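Local atomic coordinates of ethylbenzene dehydrogenase alpha-subunit (Aromatoleum aromaticum, PDB entry 2IVF), a protein that belongs to the molybdopterin oxidoreductase family and carries a molybdenum atom and an iron/sulfur cluster inside a large, multi-sheet chain. Residues A[81-86]-A[660-665]; A[120-125]-A[668-673]; A[876-881]-A[907-912]; A[882-887]-A[971-976]. One frame throughout, in Å; residues are numbered along the deposited sequence.

Overall arrangement
Contacts 1 and 2 lie in the buried part of the chain, their centres 12 Å apart, and meet through strands 659-661 and 670-676, neighbours in one antiparallel sheet. The loop 81-86 of contact 1 carries ligands of the iron/sulfur cluster, so polar and metal-binding groups mix with its packing, whereas contact 2 is mostly aromatic and apolar. Contacts 3 and 4, 11 Å apart by their centres, share helix 878-883 and one six-stranded mixed sheet, their centres 36 to 44 Å from those of contacts 1 and 2. Contact 3 is buried and combines a parallel strand pairing with a helix-capping asparagine; contact 4, at the C-terminus, is partly exposed and relies on aliphatic contacts and a water.

Contact 1 (A[81-86]-A[660-665]); sequences SHLNIC and EMTTPC. With SF4 (iron/sulfur cluster), chain K; MGD (2-amino-5,6-dimercapto-7-methyl-3,7,8a,9-tetrahydro-8-oxa-1,3,9,10-tetraaza-anthracen-4-one guanosine dinucleotide), chain M.
A single water joins Leu83 to Thr663: it donates to Leu83 O at 2.9 Å and lies 3.0 Å from Thr663 OG1, so a loop carbonyl and a small hydroxyl share one partner. Residues 81-86 form the first part of the iron/sulfur cluster binding loop, laid against the end of strand 659-661. His82 ND1 binds the iron atom FE3 of the cluster at 2.2 Å and Cys86 SG binds the iron atom FE4 at 2.3 Å; an imidazole nitrogen and a sulfur each suit iron, and the pocket also includes Cys92 and Cys127. The imidazole is steadied from behind, since His82 NE2 is hydrogen-bonded to the hydroxyl of Tyr656 and Phe94 meets the ring edge-to-face. Between the two iron ligands His82 and Cys86, Ile85 is the centre of an inverse gamma turn; Ile85 O accepts a hydrogen bond from His855 NE2 and also faces C14 of MGD at 3.3 Å.

Packing fills the rest. Leu83 supplies branched bulk, and its side chain crosses that of Glu660 obliquely, Leu83 CG lying 3.9 Å from Glu660 CB. Thr662 has OG1 between its own backbone N and carbonyl carbon (chi1 57°), where Thr672 N and Ser91 OG hold it by hydrogen bonds; this leaves the methyl to face Ser81, whose OG is hydrogen-bonded to Cys92 O. Small side chains fit here, for Thr662 CG2 lies 3.5 Å from Ser81 OG. Farther along, the Ile85 side chain crosses Thr663 at about a right angle, with Ile85 CD1 3.3 Å from Thr663 OG1.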
# COMPACT_ATOMS: atom_id res chain seq x y z
N SER A 81 6.85 -1.08 -14.96
CA SER A 81 6.66 -0.34 -13.74
C SER A 81 5.19 0.11 -13.73
O SER A 81 4.41 -0.30 -14.62
CB SER A 81 7.62 0.85 -13.60
OG SER A 81 7.67 1.27 -12.26
N HIS A 82 4.82 0.91 -12.74
CA HIS A 82 3.43 1.34 -12.52
C HIS A 82 3.34 2.87 -12.56
O HIS A 82 4.19 3.54 -12.02
CB HIS A 82 2.98 0.71 -11.19
CG HIS A 82 3.48 -0.70 -11.03
ND1 HIS A 82 4.49 -1.06 -10.16
CD2 HIS A 82 3.20 -1.81 -11.75
CE1 HIS A 82 4.78 -2.34 -10.32
NE2 HIS A 82 3.99 -2.82 -11.27
N LEU A 83 2.33 3.42 -13.25
CA LEU A 83 2.27 4.85 -13.47
C LEU A 83 1.41 5.55 -12.43
O LEU A 83 1.48 6.76 -12.30
CB LEU A 83 1.78 5.14 -14.89
CG LEU A 83 2.74 4.69 -16.01
CD1 LEU A 83 4.22 4.88 -15.68
CD2 LEU A 83 2.50 3.25 -16.35
N ASN A 84 0.65 4.77 -11.66
CA ASN A 84 -0.05 5.25 -10.46
C ASN A 84 0.88 6.08 -9.63
O ASN A 84 2.02 5.78 -9.51
CB ASN A 84 -0.76 4.13 -9.65
CG ASN A 84 0.13 2.97 -9.22
OD1 ASN A 84 -0.37 1.83 -9.04
ND2 ASN A 84 1.44 3.22 -9.04
N ILE A 85 0.39 7.21 -9.16
CA ILE A 85 1.26 8.08 -8.38
C ILE A 85 1.36 7.63 -6.92
O ILE A 85 0.72 8.15 -6.03
CB ILE A 85 0.90 9.58 -8.54
CG1 ILE A 85 1.01 9.99 -10.01
CG2 ILE A 85 1.86 10.43 -7.70
CD1 ILE A 85 2.43 9.68 -10.68
N CYS A 86 2.19 6.62 -6.69
CA CYS A 86 2.86 6.52 -5.42
C CYS A 86 3.74 7.75 -5.32
O CYS A 86 4.14 8.29 -6.35
CB CYS A 86 3.66 5.22 -5.32
SG CYS A 86 4.47 4.77 -6.91
N GLU A 660 5.38 3.66 -21.59
CA GLU A 660 5.36 4.81 -20.69
C GLU A 660 6.69 4.98 -19.99
O GLU A 660 7.61 4.20 -20.16
CB GLU A 660 4.24 4.63 -19.64
CG GLU A 660 2.96 5.38 -19.92
CD GLU A 660 3.12 6.88 -19.76
OE1 GLU A 660 4.22 7.31 -19.35
OE2 GLU A 660 2.17 7.63 -20.04
N MET A 661 6.77 6.05 -19.20
CA MET A 661 7.92 6.27 -18.37
C MET A 661 7.38 6.74 -17.04
O MET A 661 6.42 7.50 -17.03
CB MET A 661 8.72 7.38 -18.96
CG MET A 661 10.03 7.62 -18.36
SD MET A 661 10.92 8.70 -19.51
CE MET A 661 9.88 10.12 -19.46
N THR A 662 8.00 6.32 -15.94
CA THR A 662 7.56 6.78 -14.63
C THR A 662 7.88 8.28 -14.44
O THR A 662 8.52 8.89 -15.28
CB THR A 662 8.20 5.96 -13.56
OG1 THR A 662 9.62 6.05 -13.71
CG2 THR A 662 7.77 4.51 -13.68
N THR A 663 7.33 8.88 -13.40
CA THR A 663 7.48 10.30 -13.15
C THR A 663 8.07 10.46 -11.78
O THR A 663 7.35 10.68 -10.80
CB THR A 663 6.12 11.03 -13.20
OG1 THR A 663 5.23 10.46 -12.22
CG2 THR A 663 5.51 10.89 -14.59
N PRO A 664 9.38 10.33 -11.69
CA PRO A 664 10.04 10.37 -10.37
C PRO A 664 10.22 11.80 -9.82
O PRO A 664 10.18 12.82 -10.57
CB PRO A 664 11.42 9.78 -10.68
CG PRO A 664 11.67 10.24 -12.06
CD PRO A 664 10.37 10.16 -12.76
N CYS A 665 10.49 11.89 -8.53
CA CYS A 665 10.95 13.10 -7.93
C CYS A 665 12.29 12.80 -7.26
O CYS A 665 12.90 11.74 -7.49
CB CYS A 665 9.92 13.57 -6.93
SG CYS A 665 9.68 12.41 -5.56
FE1 SF4 K . 4.71 0.09 -5.79
FE2 SF4 K . 7.03 0.86 -6.97
FE3 SF4 K . 4.94 0.24 -8.50
FE4 SF4 K . 4.89 2.53 -6.99
S1 SF4 K . 6.23 2.13 -8.77
S2 SF4 K . 3.18 0.93 -7.24
S3 SF4 K . 6.09 1.82 -5.18
S4 SF4 K . 6.08 -1.22 -7.13
PB MGD M . -0.42 10.70 4.68
O1B MGD M . -0.66 9.30 4.22
O2B MGD M . -1.59 11.60 4.62
O3B MGD M . 0.77 11.45 3.99
O3A MGD M . 1.57 10.08 1.99
PA MGD M . 2.11 10.90 3.25
O1A MGD M . 2.87 9.94 4.05
O2A MGD M . 2.79 12.11 2.80
O5' MGD M . 0.10 10.68 6.20
C5' MGD M . -0.66 9.96 7.19
C4' MGD M . -0.17 10.33 8.59
O4' MGD M . -0.52 11.68 8.88
C3' MGD M . -1.08 9.53 9.50
O3' MGD M . -0.41 8.31 9.78
C2' MGD M . -1.21 10.43 10.73
O2' MGD M . -0.56 9.80 11.86
C1' MGD M . -0.49 11.72 10.32
N9 MGD M . -1.27 12.89 10.79
C8 MGD M . -2.56 13.18 10.57
N7 MGD M . -2.89 14.35 11.13
C5 MGD M . -1.75 14.81 11.72
C6 MGD M . -1.40 15.92 12.47
O6 MGD M . -2.18 16.82 12.81
N1 MGD M . -0.07 16.03 12.89
C2 MGD M . 0.93 15.08 12.62
N2 MGD M . 2.21 15.27 13.09
N3 MGD M . 0.57 14.03 11.87
C4 MGD M . -0.72 13.88 11.45
C10 MGD M . 0.79 10.68 1.02
C11 MGD M . 1.33 10.31 -0.33
O11 MGD M . 1.34 8.95 -0.42
C12 MGD M . 0.61 10.97 -1.52
S12 MGD M . -0.06 12.59 -1.42
C13 MGD M . 0.49 10.28 -2.70
S13 MGD M . -0.30 11.03 -4.04
C14 MGD M . 1.00 8.88 -2.82
N15 MGD M . -0.17 7.98 -2.65
C16 MGD M . -0.03 6.68 -2.13
C17 MGD M . -1.05 5.77 -2.09
O17 MGD M . -2.20 6.06 -2.51
N18 MGD M . -0.79 4.50 -1.54
C19 MGD M . 0.43 4.14 -1.06
N19 MGD M . 0.57 2.90 -0.55
N20 MGD M . 1.40 5.07 -1.08
C21 MGD M . 1.20 6.28 -1.62
N22 MGD M . 2.23 7.22 -1.64
C23 MGD M . 2.00 8.63 -1.65
O HOH W 1 3.98 7.95 -13.31

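Contact 2 (A[120-125]-A[668-673]); sequences VDYNPL and NPFFTF
An edge-to-face aromatic pair forms the heart of this contact, where the start of strand 670-676, the central strand of a three-stranded antiparallel sheet, meets the loop 120-125. Phe670 turns its ring edge to the face of Tyr122; the planes stand at 90° and the centroids are 5.2 Å apart. Phe670 CE2 comes closest, near the rim of the tyrosine ring and 3.7 Å from Tyr122 CD2, with CZ beside it. The slightly positive C-H edge of Phe670 suits the electron-rich face of Tyr122.

Leu125 and Phe670 point at each other from opposite directions, Leu125 CD1 lying 3.7 Å from Phe670 CE1. Pro669, the centre of an inverse gamma turn that leads into the strand, sets its CD 3.4 Å from Tyr122 OH, a hydroxyl hydrogen-bonded to a bound glycerol, probably from the crystallisation liquor. Elsewhere in the loop Asp121 makes an Asx turn and a salt bridge to Arg233 of the beta-subunit. Asn668 OD1 is hydrogen-bonded to Tyr261 OH and Ser264 OG, and ND2 to Gly90 O and Ser263 OG. Against that same amide Leu125 slides in the opposite direction, Leu125 CD2 coming to 3.4 Å from Asn668 ND2.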
# COMPACT_ATOMS: atom_id res chain seq x y z
N VAL A 120 23.87 3.13 1.03
CA VAL A 120 23.04 1.98 0.78
C VAL A 120 22.40 2.15 -0.58
O VAL A 120 22.01 3.26 -0.98
CB VAL A 120 21.94 1.83 1.85
CG1 VAL A 120 21.00 0.64 1.51
CG2 VAL A 120 22.57 1.75 3.28
N ASP A 121 22.31 1.04 -1.31
CA ASP A 121 21.62 1.06 -2.60
C ASP A 121 20.11 1.14 -2.42
O ASP A 121 19.59 1.24 -1.28
CB ASP A 121 22.07 -0.13 -3.50
CG ASP A 121 21.67 -1.52 -2.95
OD1 ASP A 121 20.64 -1.63 -2.27
OD2 ASP A 121 22.42 -2.52 -3.19
N TYR A 122 19.41 1.24 -3.55
CA TYR A 122 17.97 1.44 -3.52
C TYR A 122 17.23 0.07 -3.67
O TYR A 122 16.00 0.05 -3.74
CB TYR A 122 17.51 2.37 -4.62
CG TYR A 122 17.73 3.84 -4.39
CD1 TYR A 122 18.99 4.38 -4.55
CD2 TYR A 122 16.67 4.70 -4.07
CE1 TYR A 122 19.21 5.75 -4.36
CE2 TYR A 122 16.89 6.09 -3.88
CZ TYR A 122 18.15 6.59 -4.04
OH TYR A 122 18.41 7.93 -3.87
N ASN A 123 17.98 -1.03 -3.73
CA ASN A 123 17.41 -2.31 -4.07
C ASN A 123 16.59 -2.92 -2.94
O ASN A 123 16.94 -2.74 -1.77
CB ASN A 123 18.50 -3.25 -4.45
CG ASN A 123 19.16 -2.85 -5.74
OD1 ASN A 123 18.48 -2.42 -6.67
ND2 ASN A 123 20.47 -3.00 -5.80
N PRO A 124 15.57 -3.73 -3.26
CA PRO A 124 15.06 -4.04 -4.58
C PRO A 124 14.02 -3.11 -5.10
O PRO A 124 13.56 -3.32 -6.23
CB PRO A 124 14.41 -5.41 -4.37
CG PRO A 124 13.91 -5.40 -2.95
CD PRO A 124 14.89 -4.51 -2.19
N LEU A 125 13.62 -2.15 -4.28
CA LEU A 125 12.46 -1.32 -4.58
C LEU A 125 11.19 -2.18 -4.56
O LEU A 125 11.22 -3.32 -4.10
CB LEU A 125 12.61 -0.57 -5.93
CG LEU A 125 13.71 0.51 -5.99
CD1 LEU A 125 13.93 0.90 -7.45
CD2 LEU A 125 13.40 1.72 -5.04
N ASN A 668 13.20 8.98 -5.15
CA ASN A 668 13.73 7.84 -5.88
C ASN A 668 14.04 8.42 -7.26
O ASN A 668 13.19 8.38 -8.14
CB ASN A 668 12.72 6.72 -6.03
CG ASN A 668 12.49 5.92 -4.78
OD1 ASN A 668 12.87 6.28 -3.65
ND2 ASN A 668 11.87 4.75 -4.98
N PRO A 669 15.21 9.03 -7.41
CA PRO A 669 15.50 9.95 -8.50
C PRO A 669 15.97 9.32 -9.82
O PRO A 669 17.04 9.65 -10.37
CB PRO A 669 16.55 10.86 -7.90
CG PRO A 669 17.33 9.93 -6.99
CD PRO A 669 16.38 8.88 -6.49
N PHE A 670 15.10 8.48 -10.38
CA PHE A 670 15.40 7.73 -11.61
C PHE A 670 14.12 7.53 -12.35
O PHE A 670 13.06 7.26 -11.72
CB PHE A 670 16.06 6.35 -11.32
CG PHE A 670 15.70 5.74 -10.00
CD1 PHE A 670 14.58 4.94 -9.85
CD2 PHE A 670 16.52 5.95 -8.89
CE1 PHE A 670 14.25 4.40 -8.61
CE2 PHE A 670 16.21 5.43 -7.65
CZ PHE A 670 15.08 4.61 -7.50
N PHE A 671 14.20 7.67 -13.68
CA PHE A 671 13.06 7.38 -14.55
C PHE A 671 13.12 5.94 -14.97
O PHE A 671 14.20 5.39 -15.22
CB PHE A 671 13.18 8.19 -15.83
CG PHE A 671 12.77 9.60 -15.69
CD1 PHE A 671 13.61 10.54 -15.13
CD2 PHE A 671 11.51 9.99 -16.11
CE1 PHE A 671 13.22 11.87 -15.02
CE2 PHE A 671 11.11 11.32 -16.01
CZ PHE A 671 11.98 12.25 -15.46
N THR A 672 11.96 5.33 -15.11
CA THR A 672 11.91 3.87 -15.42
C THR A 672 10.98 3.68 -16.60
O THR A 672 9.93 4.34 -16.74
CB THR A 672 11.48 3.06 -14.18
OG1 THR A 672 12.49 3.18 -13.17
CG2 THR A 672 11.25 1.57 -14.47
N PHE A 673 11.43 2.80 -17.48
CA PHE A 673 10.72 2.43 -18.70
C PHE A 673 9.62 1.41 -18.46
O PHE A 673 9.78 0.45 -17.69
CB PHE A 673 11.73 1.86 -19.68
CG PHE A 673 11.14 1.36 -20.96
CD1 PHE A 673 10.44 2.21 -21.79
CD2 PHE A 673 11.31 0.06 -21.35
CE1 PHE A 673 9.89 1.74 -23.03
CE2 PHE A 673 10.80 -0.41 -22.56
CZ PHE A 673 10.09 0.44 -23.40

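Contact 3 (A[876-881]-A[907-912]); sequences MNSKDA and TAPNVQ
Asn877 and Val911 make the tight side of this contact in the molybdopterin dinucleotide binding domain, of the double-psi beta-barrel clan, with Val911 CB 3.4 Å from Asn877 N. Asn877 ND2 donates to Val911 O at 2.8 Å in a nearly straight bond (162°), with the acceptor close to the amide plane. CG stands anti to the backbone N (chi1 180°), which also lets OD1 cap the helix that follows: it takes Asp880 N on a lone pair in the carbonyl plane at 3.3 Å, and Lys879 N more weakly. Asparagine suits this N-cap because one flat amide both accepts from the helix start and donates across to the type I turn 908-911. Beside it Ala908 N gives a 2.9 Å bond to Met876 O, in the parallel pairing of Met876 with Thr907. Ala881 CB and Thr907 CG2 press together at 3.5 Å, closer than usual for carbons.

Toward Ser878 the fit is looser. Its N reaches Ala908 O at 3.2 Å in a weak, bent bond, and Ser878 OG lies against the Ala908-Pro909 peptide, 3.2 Å from Ala908 C, with no hydrogen bond to it; Ser878 and Pro909 are partly exposed.

Helix 878-883 leaves strand 873-877 where strand 900-908 runs into its turn. In the sheet, strand 873-877 lies between 900-908 and 915-917, and the turn packs against the beta-subunit.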
# COMPACT_ATOMS: atom_id res chain seq x y z
N MET A 876 -10.41 3.12 15.53
CA MET A 876 -10.79 3.84 16.73
C MET A 876 -9.96 3.36 17.88
O MET A 876 -9.61 2.18 17.96
CB MET A 876 -12.24 3.55 17.09
CG MET A 876 -13.27 4.03 16.12
SD MET A 876 -14.92 3.68 16.77
CE MET A 876 -14.93 4.80 18.20
N ASN A 877 -9.65 4.26 18.80
CA ASN A 877 -9.08 3.83 20.08
C ASN A 877 -10.00 2.85 20.78
O ASN A 877 -11.22 3.04 20.87
CB ASN A 877 -8.87 5.04 20.99
CG ASN A 877 -8.29 4.65 22.33
OD1 ASN A 877 -9.03 4.31 23.28
ND2 ASN A 877 -6.97 4.61 22.39
N SER A 878 -9.40 1.78 21.33
CA SER A 878 -10.19 0.69 21.92
C SER A 878 -11.14 1.16 23.00
O SER A 878 -12.27 0.71 23.08
CB SER A 878 -9.26 -0.37 22.54
OG SER A 878 -8.29 -0.77 21.62
N LYS A 879 -10.67 2.03 23.88
CA LYS A 879 -11.50 2.50 24.96
C LYS A 879 -12.60 3.40 24.45
O LYS A 879 -13.72 3.29 24.91
CB LYS A 879 -10.71 3.22 26.03
CG LYS A 879 -11.54 3.54 27.26
CD LYS A 879 -10.66 4.22 28.31
CE LYS A 879 -11.30 4.21 29.68
NZ LYS A 879 -12.23 5.36 29.81
N ASP A 880 -12.29 4.29 23.51
CA ASP A 880 -13.34 5.07 22.86
C ASP A 880 -14.43 4.19 22.31
O ASP A 880 -15.61 4.49 22.46
CB ASP A 880 -12.78 5.87 21.70
CG ASP A 880 -11.93 7.04 22.15
OD1 ASP A 880 -12.00 7.45 23.32
OD2 ASP A 880 -11.24 7.59 21.29
N ALA A 881 -14.05 3.10 21.67
CA ALA A 881 -15.06 2.21 21.04
C ALA A 881 -15.86 1.56 22.13
O ALA A 881 -17.10 1.52 22.06
CB ALA A 881 -14.40 1.18 20.16
N THR A 907 -10.70 -1.61 16.22
CA THR A 907 -10.29 -1.00 17.49
C THR A 907 -8.81 -1.25 17.69
O THR A 907 -8.34 -2.34 17.41
CB THR A 907 -11.08 -1.55 18.68
OG1 THR A 907 -10.89 -2.96 18.78
CG2 THR A 907 -12.55 -1.28 18.52
N ALA A 908 -8.07 -0.24 18.13
CA ALA A 908 -6.63 -0.39 18.37
C ALA A 908 -6.21 0.54 19.51
O ALA A 908 -6.70 1.64 19.60
CB ALA A 908 -5.85 -0.10 17.10
N PRO A 909 -5.28 0.10 20.37
CA PRO A 909 -4.74 1.02 21.37
C PRO A 909 -3.86 2.12 20.79
O PRO A 909 -3.50 3.05 21.49
CB PRO A 909 -3.92 0.12 22.28
CG PRO A 909 -3.75 -1.14 21.60
CD PRO A 909 -4.76 -1.26 20.50
N ASN A 910 -3.45 1.98 19.53
CA ASN A 910 -2.51 2.92 18.96
C ASN A 910 -3.17 4.16 18.39
O ASN A 910 -2.48 5.04 17.94
CB ASN A 910 -1.62 2.27 17.92
CG ASN A 910 -2.40 1.60 16.80
OD1 ASN A 910 -3.39 2.14 16.34
ND2 ASN A 910 -1.97 0.43 16.41
N VAL A 911 -4.49 4.21 18.40
CA VAL A 911 -5.22 5.42 18.00
C VAL A 911 -5.30 6.35 19.18
O VAL A 911 -5.63 5.94 20.31
CB VAL A 911 -6.64 5.06 17.53
CG1 VAL A 911 -7.42 6.35 17.16
CG2 VAL A 911 -6.56 4.12 16.35
N GLN A 912 -5.03 7.63 18.97
CA GLN A 912 -5.14 8.56 20.08
C GLN A 912 -6.58 8.66 20.52
O GLN A 912 -7.51 8.70 19.67
CB GLN A 912 -4.61 9.93 19.66
CG GLN A 912 -4.60 10.91 20.79
CD GLN A 912 -3.91 12.22 20.44
OE1 GLN A 912 -4.40 13.27 20.81
NE2 GLN A 912 -2.78 12.16 19.75

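Contact 4 (A[882-887]-A[971-976]); sequences AELGIK and VSIKKA
Lys975 runs along the turn that follows helix 878-883, and its chain can be traced atom by atom. Its CB touches Ile886 CG1 at 3.8 Å, and CG continues past the same atom as the two side chains slide by in opposite directions. CD lies 3.9 Å from Gly885 O, after which a bend at the last torsion (chi4 -80°) swings NZ back to the C-terminal carboxylate, where Lys975 NZ donates to Ala976 O at 2.7 Å. Lysine suits this edge: its methylenes cover an isoleucine while its charged end stays beside an oxygen of the chain terminus.

Next to it Ile886 CD1 meets Ile973 CG2 at 3.9 Å, and Leu884 reaches over with CD1 3.6 Å from Ile973 O; both pairs cross at about a right angle. A water ties the backbones together, donating to Leu884 O at 2.6 Å and accepting from Lys975 N at 2.9 Å. Gly885 carries a positive phi of 78°, easiest for a residue without a side chain, and ends the helix in a Schellman motif.

The turn therefore lies against strand 969-975, which pairs with strand 891-895 and with strand 843-846, where Phe843 packs on both Leu884 and Ile973.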
# COMPACT_ATOMS: atom_id res chain seq x y z
N ALA A 882 -15.16 1.05 23.14
CA ALA A 882 -15.81 0.39 24.26
C ALA A 882 -16.82 1.32 24.91
O ALA A 882 -17.89 0.89 25.27
CB ALA A 882 -14.76 -0.10 25.30
N GLU A 883 -16.48 2.60 25.09
CA GLU A 883 -17.39 3.54 25.71
C GLU A 883 -18.65 3.81 24.89
O GLU A 883 -19.66 4.17 25.45
CB GLU A 883 -16.70 4.84 26.03
CG GLU A 883 -15.62 4.64 27.11
CD GLU A 883 -14.86 5.91 27.43
OE1 GLU A 883 -14.65 6.74 26.51
OE2 GLU A 883 -14.47 6.07 28.62
N LEU A 884 -18.58 3.60 23.58
CA LEU A 884 -19.74 3.76 22.70
C LEU A 884 -20.46 2.44 22.45
O LEU A 884 -21.39 2.39 21.64
CB LEU A 884 -19.27 4.34 21.37
CG LEU A 884 -18.87 5.81 21.47
CD1 LEU A 884 -18.02 6.18 20.25
CD2 LEU A 884 -20.12 6.71 21.65
N GLY A 885 -20.02 1.37 23.11
CA GLY A 885 -20.68 0.07 23.01
C GLY A 885 -20.32 -0.61 21.71
O GLY A 885 -21.08 -1.42 21.19
N ILE A 886 -19.17 -0.27 21.17
CA ILE A 886 -18.72 -0.73 19.84
C ILE A 886 -17.58 -1.70 20.03
O ILE A 886 -16.67 -1.45 20.82
CB ILE A 886 -18.24 0.48 19.00
CG1 ILE A 886 -19.41 1.41 18.63
CG2 ILE A 886 -17.51 0.07 17.73
CD1 ILE A 886 -18.98 2.72 17.98
N LYS A 887 -17.63 -2.83 19.32
CA LYS A 887 -16.55 -3.81 19.35
C LYS A 887 -15.84 -3.83 18.00
O LYS A 887 -16.37 -3.38 16.99
CB LYS A 887 -17.13 -5.21 19.63
CG LYS A 887 -17.54 -5.46 21.04
CD LYS A 887 -18.40 -6.72 21.17
CE LYS A 887 -18.38 -7.20 22.64
NZ LYS A 887 -19.65 -7.88 23.09
N VAL A 971 -16.21 14.64 13.83
CA VAL A 971 -17.24 13.65 13.65
C VAL A 971 -17.67 13.11 14.99
O VAL A 971 -16.92 13.17 15.94
CB VAL A 971 -16.79 12.49 12.78
CG1 VAL A 971 -16.42 13.02 11.39
CG2 VAL A 971 -15.64 11.68 13.44
N SER A 972 -18.92 12.65 15.06
CA SER A 972 -19.43 11.82 16.14
C SER A 972 -19.47 10.37 15.62
O SER A 972 -19.53 10.15 14.44
CB SER A 972 -20.82 12.29 16.52
OG SER A 972 -20.78 13.36 17.46
N ILE A 973 -19.40 9.39 16.51
CA ILE A 973 -19.47 7.99 16.11
C ILE A 973 -20.52 7.29 16.96
O ILE A 973 -20.60 7.50 18.16
CB ILE A 973 -18.09 7.30 16.26
CG1 ILE A 973 -17.02 8.03 15.45
CG2 ILE A 973 -18.18 5.84 15.86
CD1 ILE A 973 -15.51 7.63 15.84
N LYS A 974 -21.34 6.45 16.34
CA LYS A 974 -22.23 5.58 17.09
C LYS A 974 -22.24 4.19 16.43
O LYS A 974 -21.90 4.06 15.25
CB LYS A 974 -23.62 6.19 17.14
CG LYS A 974 -24.31 6.25 15.82
CD LYS A 974 -25.62 6.98 15.99
CE LYS A 974 -26.48 6.95 14.73
NZ LYS A 974 -27.89 7.43 15.12
N LYS A 975 -22.65 3.19 17.19
CA LYS A 975 -22.72 1.83 16.67
C LYS A 975 -23.79 1.75 15.61
O LYS A 975 -24.83 2.34 15.77
CB LYS A 975 -23.05 0.83 17.78
CG LYS A 975 -22.82 -0.63 17.33
CD LYS A 975 -23.55 -1.61 18.24
CE LYS A 975 -23.60 -2.99 17.61
NZ LYS A 975 -24.70 -3.12 16.57
N ALA A 976 -23.55 0.98 14.54
CA ALA A 976 -24.54 0.62 13.54
C ALA A 976 -24.57 -0.90 13.46
O ALA A 976 -24.11 -1.59 14.39
CB ALA A 976 -24.17 1.18 12.21
OXT ALA A 976 -24.99 -1.45 12.43
O HOH W 2 -22.96 3.78 20.04